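Local coordinates for uncharacterized protein (Streptococcus mutans, PDB 3L7Y) that probably acts as a magnesium-dependent phosphatase of the haloacid dehalogenase superfamily, though its substrate is unknown, at residues D43-G46 against T47-S51; S78-Y82 against R83-E87; Y204-S207 against Q208-G212; K225-H228 against K229-L233; Q234-L237 against K238-F242. All blocks are in the same frame, centred on the assembly; numbering follows the deposited sequence.

How the interactions relate
Interaction 1 carries the magnesium site, with Asp43 and Asp45 supplying two of its three protein ligands and Asp252 the third. Interactions 2 and 4 close in on it. From residues 78-87, Asn80 reaches Asp45 (ND2 to OD2, 2.9 Å), and from the start of helix 229-239, Lys229 forms a salt bridge to Asp43 (NZ to OD1, 3.1 Å) while its NZ and CE pack against the backbone of Ser78 and Ser79. Interaction 5 is the far end of that same helix, its centre about 24 Å from that of interaction 1. Interaction 3 leads into the edge strand of the six-stranded sheet and meets interaction 4 where Arg209 O accepts from Lys225 N at 2.7 Å.

Interaction 1. Residues D43-G46 against T47-S51; sequences DMDG and TFLNS. With MG (magnesium ion), chain B.
Asp43 and Thr47 meet at about a right angle, with the metal ion close by. Going outward along Asp43, CB lies 3.5 Å from Thr47 OG1, and CG is set anti to the backbone N (chi1 179°), which carries the carboxylate towards the magnesium ion. At the tip the two oxygens divide the work. OD2 binds the magnesium at 2.4 Å and also accepts from Thr47 OG1 at 2.9 Å; the hydroxyl comes to the anti side of that oxygen, somewhat out of the carboxylate plane. OD1 turns to Lys229 in a salt bridge and takes a weak bond from a water that is itself a metal ligand. Asp45 adds its backbone O to the magnesium at 2.3 Å, and its carboxylate OD2 is held by Asn80.

The single helical turn from Met44 to Phe48 is wide, of pi type at its start. Met44 O accepts from Thr47 N at 3.1 Å and from Leu49 N at 2.8 Å, the two donors arriving from opposite faces of the carbonyl plane, while Asp43 O takes Phe48 N. The bent Met44 chain runs alongside Phe48, its SD 4.7 Å from the ring centroid in an oblique Met-aromatic contact, and CE ends on Leu49 CG at 3.6 Å.

The DMDGT sequence followed by this turn matches the first conserved motif and the squiggle of haloacid dehalogenase-like enzymes. Chemically, OD2 is fixed by metal and hydroxyl together and OD1 by a lysine, which should leave the carboxylate little freedom to rotate.

Interaction 2. Residues S78-Y82 against R83-E87; sequences SSNPY and RQLRE
Pro81, at the N-cap, offers its O to two amides, Leu85 N at 3.1 Å and Gln84 N at 3.0 Å. The Leu85 amide lies in the carbonyl plane, whereas the Gln84 amide stands well above it. One residue on, Tyr82 O receives Arg86 N at 3.0 Å, nearly in line with the carbonyl bond, plus a weak bond from Leu85 N. Just ahead of the helix, Ser78 OG accepts from Asn80 N at 3.1 Å, an ST turn that bends the chain after strand 73-77.

Asn80 and Gln84 bring their amides together with planes 71° apart and Asn80 ND2 3.4 Å from Gln84 NE2; two NH2 groups cannot bond each other, and Asn80 ND2 gives its hydrogen bond to Asp45 instead. Arg86 bends back toward Tyr82, and CE1 of the ring sits over one face of the guanidinium, 3.2 Å from NH2. Ring and guanidinium planes are 68° apart, so the two are not stacked. Leu85 points back to the loop, where its CD2 presses tightly on Ser78 CB at 3.5 Å.

Beyond these segments, Leu85 and Ser78 both rest on Met44 of helix 44-48. The Tyr82 ring meets Phe98 of strand 97-100 edge-to-face and also touches strand 105-108, so the short helix 82-86 is packed between helix 44-48 and these strands.

Interaction 3. Residues Y204-S207 against Q208-G212; sequences YKTS and QRLVG
Thr206 does most of the work here, touching Arg209 through its carbonyl and Leu210 through both carbonyl and side chain. Starting at the front of the segment, Tyr204 O accepts from Ser207 N at 2.9 Å and so closes a type I turn. Lys205 adds its carbonyl at the corner: a water donates to Lys205 O at 2.6 Å and accepts from Gln208 N, tying the turn to the next residue.

Thr206 O is gripped twice, by Arg209 N at 2.9 Å, from above the carbonyl plane, and by Leu210 N, also at 2.9 Å but nearly in line with the carbonyl bond. Its OG1 sits between the backbone N and the carbonyl carbon (chi1 49°), where it donates a hydrogen bond to a water 2.7 Å away that in turn donates to Leu210 O. Thr206 CB touches Leu210 CD1 at 4.0 Å as the two side chains pass at a slant.

Ser207 finishes the walk. A further water links its backbone O (2.8 Å) to Leu210 O (2.7 Å), giving that carbonyl two water donors, while OG reaches back to Ala202 O at the end of helix 194-202.

The turn thus leads from helix 194-202 into edge strand 210-214 of the six-stranded sheet. The Thr206 side chain packs against helix 120-133 (Ser125 and Ile126), as does Tyr204, whose ring stacks on Phe129; Leu210 packs on Ile222 of the neighbouring strand 219-224.

Interaction 4. Residues K225-H228 against K229-L233; sequences KGLH and KGWAL
Leu227 lays its CD1 squarely over the face of the six-membered ring of Trp231, 3.8 Å from the centroid, a clean CH-pi contact. The two side chains run alongside each other and point the same way. Trp231 has CG anti to its own amide nitrogen (chi1 177°), and its second torsion turns the flat of the indole to the leucine. Leu227 is less relaxed: its chi1 of -93° falls away from the staggered positions, and it sits at the centre of an inverse gamma turn.

On the same side of the indole as the leucine, Gly226 O comes obliquely, to 3.1 Å from Trp231 CB. The same oxygen lies above one face of the His228 imidazole, toward the rim of the ring. His228 occupies the N-cap position; its CG sits between the backbone N and the carbonyl carbon (chi1 46°), which carries the ring to the helix start and brings its edge to Gly230 N, while the backbone His228 O accepts from Ala232 N at 2.9 Å.

Lys229 leaves the first turn fully extended beyond CG, and its NZ reaches Asp256 and Ala77 O besides the metal-binding Asp43. A lysine at the start of such a helix, beside the aspartates, is consistent with motif III of haloacid dehalogenase-like hydrolases.

Interaction 5. Residues Q234-L237 against K238-F242; sequences QQLL and KRWNF
Leu237 and Phe242 close the end of helix 229-239: Leu237 O takes Phe242 N at 2.9 Å in a nearly straight bond (168°), spanning five residues instead of the helical four. Asn241, just before, has positive phi and makes a long, weak bond back to Lys238 O. Together with the contact of Leu237 CD2 on Phe242 CB at 4.0 Å, this is a Schellman motif, which finds a donor for a carbonyl that the ending helix would otherwise leave without its usual partner.

The three carbonyls ahead of it are served in the ordinary helical way. Gln234 O accepts from Lys238 N at 2.8 Å, Gln235 O from Arg239 N at 3.0 Å with a more bent geometry, and Leu236 O from Trp240 N at 2.8 Å. Leu236 O also lies 3.1 Å above the plane of the Trp240 ring, offset toward its rim. Similarly, Trp240 O sits over the centre of the Phe242 ring.

Apolar contact fills in beside these bonds. Trp240 has CG beside its backbone N (chi1 -61°), which swings the indole back along the helix; Leu236 CB then stands over the six-membered ring, 4.0 Å from its centroid, and Leu236 CD2 meets CZ2 at 3.8 Å.

The helix lies on the eight-stranded sheet. Leu236 touches strands 73-77, 97-100 and 111-115, Leu237 and Phe242 touch Val39 of strand 39-42, and Trp240 packs over strands 39-42, 73-77 and 97-100 while making a cation-pi contact with Arg73.

Interaction 1. Residues D43-G46 against T47-S51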
# COMPACT_ATOMS: atom_id res chain seq x y z
N ASP A 43 -0.42 4.19 6.64
CA ASP A 43 -0.19 2.83 6.19
C ASP A 43 -0.97 1.87 7.09
O ASP A 43 -1.37 2.25 8.20
CB ASP A 43 1.30 2.53 6.26
CG ASP A 43 1.62 1.14 5.84
OD1 ASP A 43 0.92 0.62 4.94
OD2 ASP A 43 2.56 0.56 6.41
N MET A 44 -1.21 0.63 6.63
CA MET A 44 -1.98 -0.35 7.40
C MET A 44 -1.12 -1.40 8.11
O MET A 44 -0.87 -1.30 9.32
CB MET A 44 -3.02 -1.03 6.50
CG MET A 44 -4.19 -0.12 6.17
SD MET A 44 -5.15 0.24 7.64
CE MET A 44 -5.97 -1.33 7.89
N ASP A 45 -0.68 -2.41 7.36
CA ASP A 45 0.18 -3.46 7.89
C ASP A 45 1.46 -2.87 8.49
O ASP A 45 2.19 -2.18 7.80
CB ASP A 45 0.56 -4.44 6.78
CG ASP A 45 -0.66 -5.12 6.16
OD1 ASP A 45 -1.53 -5.61 6.90
OD2 ASP A 45 -0.75 -5.15 4.91
N GLY A 46 1.73 -3.15 9.77
CA GLY A 46 2.95 -2.71 10.42
C GLY A 46 2.88 -1.30 10.98
O GLY A 46 3.84 -0.82 11.59
N THR A 47 1.74 -0.64 10.77
CA THR A 47 1.56 0.75 11.13
C THR A 47 0.23 0.93 11.88
O THR A 47 0.22 0.87 13.11
CB THR A 47 1.61 1.67 9.88
OG1 THR A 47 2.86 1.46 9.19
CG2 THR A 47 1.51 3.14 10.29
N PHE A 48 -0.87 1.15 11.16
CA PHE A 48 -2.19 1.24 11.79
C PHE A 48 -2.51 -0.10 12.45
O PHE A 48 -3.01 -0.14 13.57
CB PHE A 48 -3.27 1.60 10.76
CG PHE A 48 -4.65 1.86 11.35
CD1 PHE A 48 -4.98 3.10 11.87
CD2 PHE A 48 -5.63 0.87 11.31
CE1 PHE A 48 -6.27 3.34 12.39
CE2 PHE A 48 -6.92 1.10 11.81
CZ PHE A 48 -7.23 2.35 12.37
N LEU A 49 -2.20 -1.19 11.75
CA LEU A 49 -2.48 -2.53 12.27
C LEU A 49 -1.38 -3.01 13.19
O LEU A 49 -0.19 -2.77 12.94
CB LEU A 49 -2.68 -3.52 11.11
CG LEU A 49 -3.84 -3.19 10.17
CD1 LEU A 49 -3.91 -4.19 9.02
CD2 LEU A 49 -5.16 -3.13 10.97
N ASN A 50 -1.77 -3.70 14.25
CA ASN A 50 -0.82 -4.27 15.19
C ASN A 50 -0.28 -5.57 14.62
O ASN A 50 -0.65 -5.94 13.52
CB ASN A 50 -1.47 -4.46 16.58
CG ASN A 50 -2.60 -5.50 16.58
OD1 ASN A 50 -2.61 -6.41 15.76
ND2 ASN A 50 -3.53 -5.37 17.52
N SER A 51 0.59 -6.25 15.36
CA SER A 51 1.19 -7.48 14.87
C SER A 51 0.18 -8.63 14.68
O SER A 51 0.44 -9.58 13.96
CB SER A 51 2.34 -7.90 15.79
OG SER A 51 3.51 -7.16 15.48
MG MG B . 3.70 -1.58 6.12
O HOH W 1 1.96 -2.51 4.48
O HOH W 2 0.35 -5.39 10.99
O HOH W 3 5.06 -2.97 4.57
O HOH W 4 4.35 -0.16 4.22
O HOH W 5 5.12 -3.34 7.14

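Interaction 2. Residues S78-Y82 against R83-E87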
# COMPACT_ATOMS: atom_id res chain seq x y z
N SER A 78 -2.31 2.04 1.42
CA SER A 78 -1.72 0.71 1.54
C SER A 78 -1.39 0.08 0.18
O SER A 78 -1.98 0.44 -0.84
CB SER A 78 -2.68 -0.20 2.34
OG SER A 78 -2.23 -1.54 2.41
N SER A 79 -0.46 -0.86 0.16
CA SER A 79 -0.24 -1.63 -1.05
C SER A 79 -1.40 -2.60 -1.33
O SER A 79 -1.62 -2.99 -2.48
CB SER A 79 1.06 -2.41 -0.96
OG SER A 79 0.94 -3.49 -0.05
N ASN A 80 -2.15 -2.98 -0.29
CA ASN A 80 -3.23 -3.97 -0.46
C ASN A 80 -4.36 -3.45 -1.34
O ASN A 80 -4.51 -2.23 -1.51
CB ASN A 80 -3.81 -4.40 0.90
CG ASN A 80 -2.74 -4.92 1.85
OD1 ASN A 80 -1.69 -5.41 1.42
ND2 ASN A 80 -2.99 -4.80 3.13
N PRO A 81 -5.16 -4.37 -1.90
CA PRO A 81 -6.26 -3.94 -2.76
C PRO A 81 -7.34 -3.28 -1.92
O PRO A 81 -7.50 -3.60 -0.74
CB PRO A 81 -6.77 -5.25 -3.37
CG PRO A 81 -5.60 -6.21 -3.25
CD PRO A 81 -5.01 -5.84 -1.91
N TYR A 82 -8.08 -2.38 -2.54
CA TYR A 82 -9.16 -1.68 -1.87
C TYR A 82 -10.14 -2.65 -1.21
O TYR A 82 -10.55 -2.45 -0.07
CB TYR A 82 -9.89 -0.78 -2.86
CG TYR A 82 -11.29 -0.40 -2.44
CD1 TYR A 82 -12.39 -0.90 -3.13
CD2 TYR A 82 -11.51 0.44 -1.35
CE1 TYR A 82 -13.69 -0.55 -2.74
CE2 TYR A 82 -12.79 0.80 -0.96
CZ TYR A 82 -13.88 0.30 -1.66
OH TYR A 82 -15.14 0.65 -1.26
N ARG A 83 -10.51 -3.72 -1.92
CA ARG A 83 -11.48 -4.66 -1.43
C ARG A 83 -11.03 -5.26 -0.12
O ARG A 83 -11.83 -5.56 0.70
CB ARG A 83 -11.78 -5.79 -2.43
CG ARG A 83 -12.67 -5.40 -3.56
CD ARG A 83 -12.87 -6.57 -4.61
NE ARG A 83 -13.25 -5.98 -5.86
CZ ARG A 83 -14.38 -5.33 -5.99
NH1 ARG A 83 -15.19 -5.25 -4.97
NH2 ARG A 83 -14.73 -4.77 -7.13
N GLN A 84 -9.74 -5.41 0.07
CA GLN A 84 -9.22 -5.98 1.30
C GLN A 84 -9.14 -4.90 2.39
O GLN A 84 -9.31 -5.20 3.57
CB GLN A 84 -7.86 -6.66 1.07
CG GLN A 84 -7.25 -7.31 2.31
CD GLN A 84 -6.40 -6.34 3.14
OE1 GLN A 84 -6.56 -5.12 3.07
NE2 GLN A 84 -5.49 -6.90 3.94
N LEU A 85 -8.90 -3.65 1.99
CA LEU A 85 -8.79 -2.58 2.98
C LEU A 85 -10.12 -2.21 3.62
O LEU A 85 -10.16 -1.80 4.79
CB LEU A 85 -8.17 -1.33 2.37
CG LEU A 85 -6.71 -1.48 1.94
CD1 LEU A 85 -6.33 -0.37 1.00
CD2 LEU A 85 -5.81 -1.52 3.17
N ARG A 86 -11.22 -2.34 2.88
CA ARG A 86 -12.49 -1.86 3.41
C ARG A 86 -12.96 -2.79 4.52
O ARG A 86 -13.67 -2.37 5.43
CB ARG A 86 -13.55 -1.78 2.32
CG ARG A 86 -13.93 -3.13 1.77
CD ARG A 86 -15.41 -3.22 1.48
NE ARG A 86 -15.80 -2.54 0.25
CZ ARG A 86 -15.78 -3.10 -0.95
NH1 ARG A 86 -15.35 -4.36 -1.10
NH2 ARG A 86 -16.16 -2.41 -2.01
N GLU A 87 -12.55 -4.06 4.45
CA GLU A 87 -13.00 -5.06 5.43
C GLU A 87 -12.55 -4.67 6.84
O GLU A 87 -13.16 -5.10 7.83
CB GLU A 87 -12.43 -6.44 5.09
CG GLU A 87 -13.09 -7.15 3.92
CD GLU A 87 -12.50 -8.53 3.70
OE1 GLU A 87 -13.25 -9.44 3.31
OE2 GLU A 87 -11.29 -8.72 3.93

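Interaction 3. Residues Y204-S207 against Q208-G212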
# COMPACT_ATOMS: atom_id res chain seq x y z
N TYR A 204 15.04 -2.84 -17.00
CA TYR A 204 14.42 -3.61 -18.09
C TYR A 204 13.69 -2.71 -19.08
O TYR A 204 13.42 -1.55 -18.80
CB TYR A 204 13.46 -4.66 -17.52
CG TYR A 204 13.00 -5.69 -18.55
CD1 TYR A 204 13.92 -6.40 -19.31
CD2 TYR A 204 11.65 -5.93 -18.76
CE1 TYR A 204 13.52 -7.32 -20.25
CE2 TYR A 204 11.22 -6.86 -19.70
CZ TYR A 204 12.17 -7.56 -20.43
OH TYR A 204 11.78 -8.48 -21.37
N LYS A 205 13.34 -3.25 -20.25
CA LYS A 205 12.70 -2.43 -21.27
C LYS A 205 11.36 -1.82 -20.85
O LYS A 205 10.90 -0.84 -21.44
CB LYS A 205 12.55 -3.21 -22.59
CG LYS A 205 11.64 -4.45 -22.51
CD LYS A 205 11.65 -5.25 -23.85
CE LYS A 205 10.68 -6.42 -23.80
NZ LYS A 205 10.66 -7.22 -25.07
N THR A 206 10.71 -2.38 -19.83
CA THR A 206 9.44 -1.80 -19.36
C THR A 206 9.67 -0.63 -18.40
O THR A 206 8.74 -0.15 -17.76
CB THR A 206 8.55 -2.87 -18.67
OG1 THR A 206 9.32 -3.59 -17.72
CG2 THR A 206 8.00 -3.87 -19.72
N SER A 207 10.91 -0.19 -18.31
CA SER A 207 11.34 0.77 -17.29
C SER A 207 10.47 2.01 -17.11
O SER A 207 10.28 2.47 -15.98
CB SER A 207 12.78 1.20 -17.55
OG SER A 207 13.24 1.99 -16.47
N GLN A 208 9.96 2.59 -18.19
CA GLN A 208 9.24 3.84 -18.05
C GLN A 208 7.83 3.62 -17.50
O GLN A 208 7.17 4.57 -17.07
CB GLN A 208 9.17 4.57 -19.38
CG GLN A 208 7.91 4.30 -20.15
CD GLN A 208 7.69 5.34 -21.22
OE1 GLN A 208 6.62 5.44 -21.81
NE2 GLN A 208 8.72 6.15 -21.46
N ARG A 209 7.38 2.37 -17.52
CA ARG A 209 6.02 2.02 -17.15
C ARG A 209 5.95 1.28 -15.81
O ARG A 209 5.02 1.49 -15.05
CB ARG A 209 5.40 1.13 -18.22
CG ARG A 209 5.45 1.70 -19.63
CD ARG A 209 4.23 2.54 -19.93
NE ARG A 209 4.29 3.10 -21.27
CZ ARG A 209 4.04 2.41 -22.38
NH1 ARG A 209 3.71 1.13 -22.30
NH2 ARG A 209 4.12 3.01 -23.56
N LEU A 210 6.92 0.40 -15.54
CA LEU A 210 6.85 -0.48 -14.37
C LEU A 210 8.05 -0.36 -13.46
O LEU A 210 9.19 -0.34 -13.91
CB LEU A 210 6.68 -1.95 -14.80
CG LEU A 210 5.50 -2.31 -15.71
CD1 LEU A 210 5.58 -3.79 -16.11
CD2 LEU A 210 4.16 -1.97 -15.05
N VAL A 211 7.79 -0.31 -12.16
CA VAL A 211 8.86 -0.20 -11.19
C VAL A 211 8.50 -0.96 -9.92
O VAL A 211 7.34 -1.04 -9.53
CB VAL A 211 9.17 1.29 -10.87
CG1 VAL A 211 8.16 1.85 -9.88
CG2 VAL A 211 10.60 1.46 -10.36
N GLY A 212 9.51 -1.55 -9.28
CA GLY A 212 9.31 -2.27 -8.04
C GLY A 212 9.44 -1.35 -6.84
O GLY A 212 10.19 -0.37 -6.85
O HOH W 6 10.14 1.60 -20.96
O HOH W 7 10.30 -2.19 -15.66
O HOH W 8 11.29 1.30 -13.63

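Interaction 4. Residues K225-H228 against K229-L233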
# COMPACT_ATOMS: atom_id res chain seq x y z
N LYS A 225 5.01 2.95 -12.76
CA LYS A 225 6.03 3.89 -12.32
C LYS A 225 5.43 5.25 -11.96
O LYS A 225 4.68 5.84 -12.74
CB LYS A 225 7.12 4.05 -13.38
CG LYS A 225 8.45 4.62 -12.84
CD LYS A 225 9.24 5.30 -13.95
CE LYS A 225 10.74 5.27 -13.70
NZ LYS A 225 11.16 5.81 -12.40
N GLY A 226 5.78 5.75 -10.79
CA GLY A 226 5.31 7.05 -10.36
C GLY A 226 4.02 7.02 -9.56
O GLY A 226 3.67 8.01 -8.90
N LEU A 227 3.29 5.91 -9.61
CA LEU A 227 2.02 5.84 -8.89
C LEU A 227 2.20 5.27 -7.47
O LEU A 227 1.67 4.20 -7.13
CB LEU A 227 0.97 5.03 -9.67
CG LEU A 227 0.05 5.86 -10.58
CD1 LEU A 227 0.78 7.04 -11.21
CD2 LEU A 227 -0.63 4.97 -11.63
N HIS A 228 2.95 6.01 -6.65
CA HIS A 228 3.25 5.59 -5.29
C HIS A 228 2.39 6.38 -4.29
O HIS A 228 1.62 7.25 -4.68
CB HIS A 228 4.74 5.74 -5.01
CG HIS A 228 5.31 7.04 -5.47
ND1 HIS A 228 4.92 8.25 -4.94
CD2 HIS A 228 6.24 7.33 -6.42
CE1 HIS A 228 5.59 9.23 -5.54
NE2 HIS A 228 6.39 8.69 -6.44
N LYS A 229 2.49 6.06 -3.01
CA LYS A 229 1.57 6.64 -2.04
C LYS A 229 1.75 8.17 -1.93
O LYS A 229 0.80 8.89 -1.60
CB LYS A 229 1.73 5.98 -0.67
CG LYS A 229 1.45 4.50 -0.62
CD LYS A 229 1.60 3.99 0.82
CE LYS A 229 1.66 2.46 0.89
NZ LYS A 229 1.73 1.98 2.30
N GLY A 230 2.98 8.64 -2.18
CA GLY A 230 3.25 10.06 -2.22
C GLY A 230 2.46 10.72 -3.34
O GLY A 230 1.83 11.75 -3.14
N TRP A 231 2.51 10.14 -4.54
CA TRP A 231 1.70 10.58 -5.67
C TRP A 231 0.19 10.56 -5.33
O TRP A 231 -0.51 11.45 -5.62
CB TRP A 231 1.99 9.76 -6.92
CG TRP A 231 1.15 10.11 -8.08
CD1 TRP A 231 1.41 11.02 -9.04
CD2 TRP A 231 -0.13 9.60 -8.38
NE1 TRP A 231 0.40 11.09 -9.93
CE2 TRP A 231 -0.57 10.22 -9.54
CE3 TRP A 231 -0.94 8.65 -7.80
CZ2 TRP A 231 -1.79 9.94 -10.10
CZ3 TRP A 231 -2.12 8.38 -8.36
CH2 TRP A 231 -2.53 9.00 -9.51
N ALA A 232 -0.25 9.52 -4.68
CA ALA A 232 -1.64 9.39 -4.32
C ALA A 232 -2.06 10.55 -3.41
O ALA A 232 -2.97 11.24 -3.73
CB ALA A 232 -1.91 8.12 -3.71
N LEU A 233 -1.34 10.78 -2.34
CA LEU A 233 -1.62 11.89 -1.44
C LEU A 233 -1.53 13.25 -2.13
O LEU A 233 -2.29 14.08 -1.91
CB LEU A 233 -0.74 11.81 -0.22
CG LEU A 233 -1.38 11.09 0.95
CD1 LEU A 233 -2.75 11.65 1.32
CD2 LEU A 233 -1.52 9.67 0.77

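Interaction 5. Residues Q234-L237 against K238-F242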
# COMPACT_ATOMS: atom_id res chain seq x y z
N GLN A 234 -0.59 13.42 -3.01
CA GLN A 234 -0.53 14.66 -3.78
C GLN A 234 -1.84 14.87 -4.53
O GLN A 234 -2.43 15.95 -4.50
CB GLN A 234 0.66 14.64 -4.75
CG GLN A 234 2.01 14.68 -4.06
CD GLN A 234 3.17 14.73 -5.03
OE1 GLN A 234 4.18 15.38 -4.76
NE2 GLN A 234 3.04 14.05 -6.17
N GLN A 235 -2.32 13.82 -5.20
CA GLN A 235 -3.57 13.93 -5.92
C GLN A 235 -4.72 14.34 -5.00
O GLN A 235 -5.59 15.12 -5.39
CB GLN A 235 -3.88 12.59 -6.58
CG GLN A 235 -2.88 12.22 -7.66
CD GLN A 235 -2.88 13.22 -8.79
OE1 GLN A 235 -1.82 13.72 -9.19
NE2 GLN A 235 -4.06 13.55 -9.28
N LEU A 236 -4.73 13.83 -3.78
CA LEU A 236 -5.83 14.11 -2.87
C LEU A 236 -5.72 15.52 -2.30
O LEU A 236 -6.70 16.26 -2.24
CB LEU A 236 -5.89 13.05 -1.77
CG LEU A 236 -6.31 11.65 -2.24
CD1 LEU A 236 -5.97 10.63 -1.18
CD2 LEU A 236 -7.81 11.63 -2.54
N LEU A 237 -4.51 15.89 -1.88
CA LEU A 237 -4.23 17.26 -1.46
C LEU A 237 -4.63 18.26 -2.55
O LEU A 237 -5.31 19.24 -2.28
CB LEU A 237 -2.74 17.42 -1.12
CG LEU A 237 -2.22 16.65 0.11
CD1 LEU A 237 -0.71 16.79 0.27
CD2 LEU A 237 -2.93 17.10 1.38
N LYS A 238 -4.20 17.99 -3.78
CA LYS A 238 -4.50 18.88 -4.91
C LYS A 238 -6.00 18.99 -5.13
O LYS A 238 -6.53 20.05 -5.46
CB LYS A 238 -3.81 18.39 -6.18
CG LYS A 238 -4.18 19.16 -7.45
CD LYS A 238 -3.46 18.59 -8.67
CE LYS A 238 -3.89 19.29 -9.96
NZ LYS A 238 -3.53 20.73 -10.00
N ARG A 239 -6.70 17.89 -4.91
CA ARG A 239 -8.14 17.86 -5.12
C ARG A 239 -8.90 18.55 -3.98
O ARG A 239 -9.93 19.18 -4.21
CB ARG A 239 -8.60 16.42 -5.30
CG ARG A 239 -10.08 16.19 -5.16
CD ARG A 239 -10.39 14.70 -5.19
NE ARG A 239 -9.68 14.02 -6.27
CZ ARG A 239 -10.22 13.74 -7.45
NH1 ARG A 239 -11.49 14.06 -7.71
NH2 ARG A 239 -9.50 13.12 -8.38
N TRP A 240 -8.40 18.44 -2.76
CA TRP A 240 -9.04 19.08 -1.62
C TRP A 240 -8.48 20.48 -1.37
O TRP A 240 -8.82 21.13 -0.39
CB TRP A 240 -8.91 18.24 -0.35
CG TRP A 240 -9.54 16.90 -0.46
CD1 TRP A 240 -10.70 16.59 -1.12
CD2 TRP A 240 -9.07 15.67 0.12
NE1 TRP A 240 -10.97 15.25 -0.99
CE2 TRP A 240 -9.99 14.67 -0.23
CE3 TRP A 240 -7.97 15.34 0.92
CZ2 TRP A 240 -9.84 13.35 0.18
CZ3 TRP A 240 -7.82 14.03 1.31
CH2 TRP A 240 -8.75 13.04 0.94
N ASN A 241 -7.63 20.93 -2.28
CA ASN A 241 -7.00 22.24 -2.17
C ASN A 241 -6.27 22.45 -0.85
O ASN A 241 -6.48 23.47 -0.17
CB ASN A 241 -8.03 23.34 -2.37
CG ASN A 241 -7.45 24.53 -3.08
OD1 ASN A 241 -6.91 24.39 -4.17
ND2 ASN A 241 -7.56 25.70 -2.47
N PHE A 242 -5.44 21.49 -0.47
CA PHE A 242 -4.54 21.65 0.67
C PHE A 242 -3.11 21.51 0.19
O PHE A 242 -2.85 21.19 -0.98
CB PHE A 242 -4.79 20.60 1.75
CG PHE A 242 -6.19 20.58 2.28
CD1 PHE A 242 -6.81 21.74 2.69
CD2 PHE A 242 -6.88 19.38 2.39
CE1 PHE A 242 -8.11 21.71 3.18
CE2 PHE A 242 -8.18 19.34 2.87
CZ PHE A 242 -8.80 20.51 3.27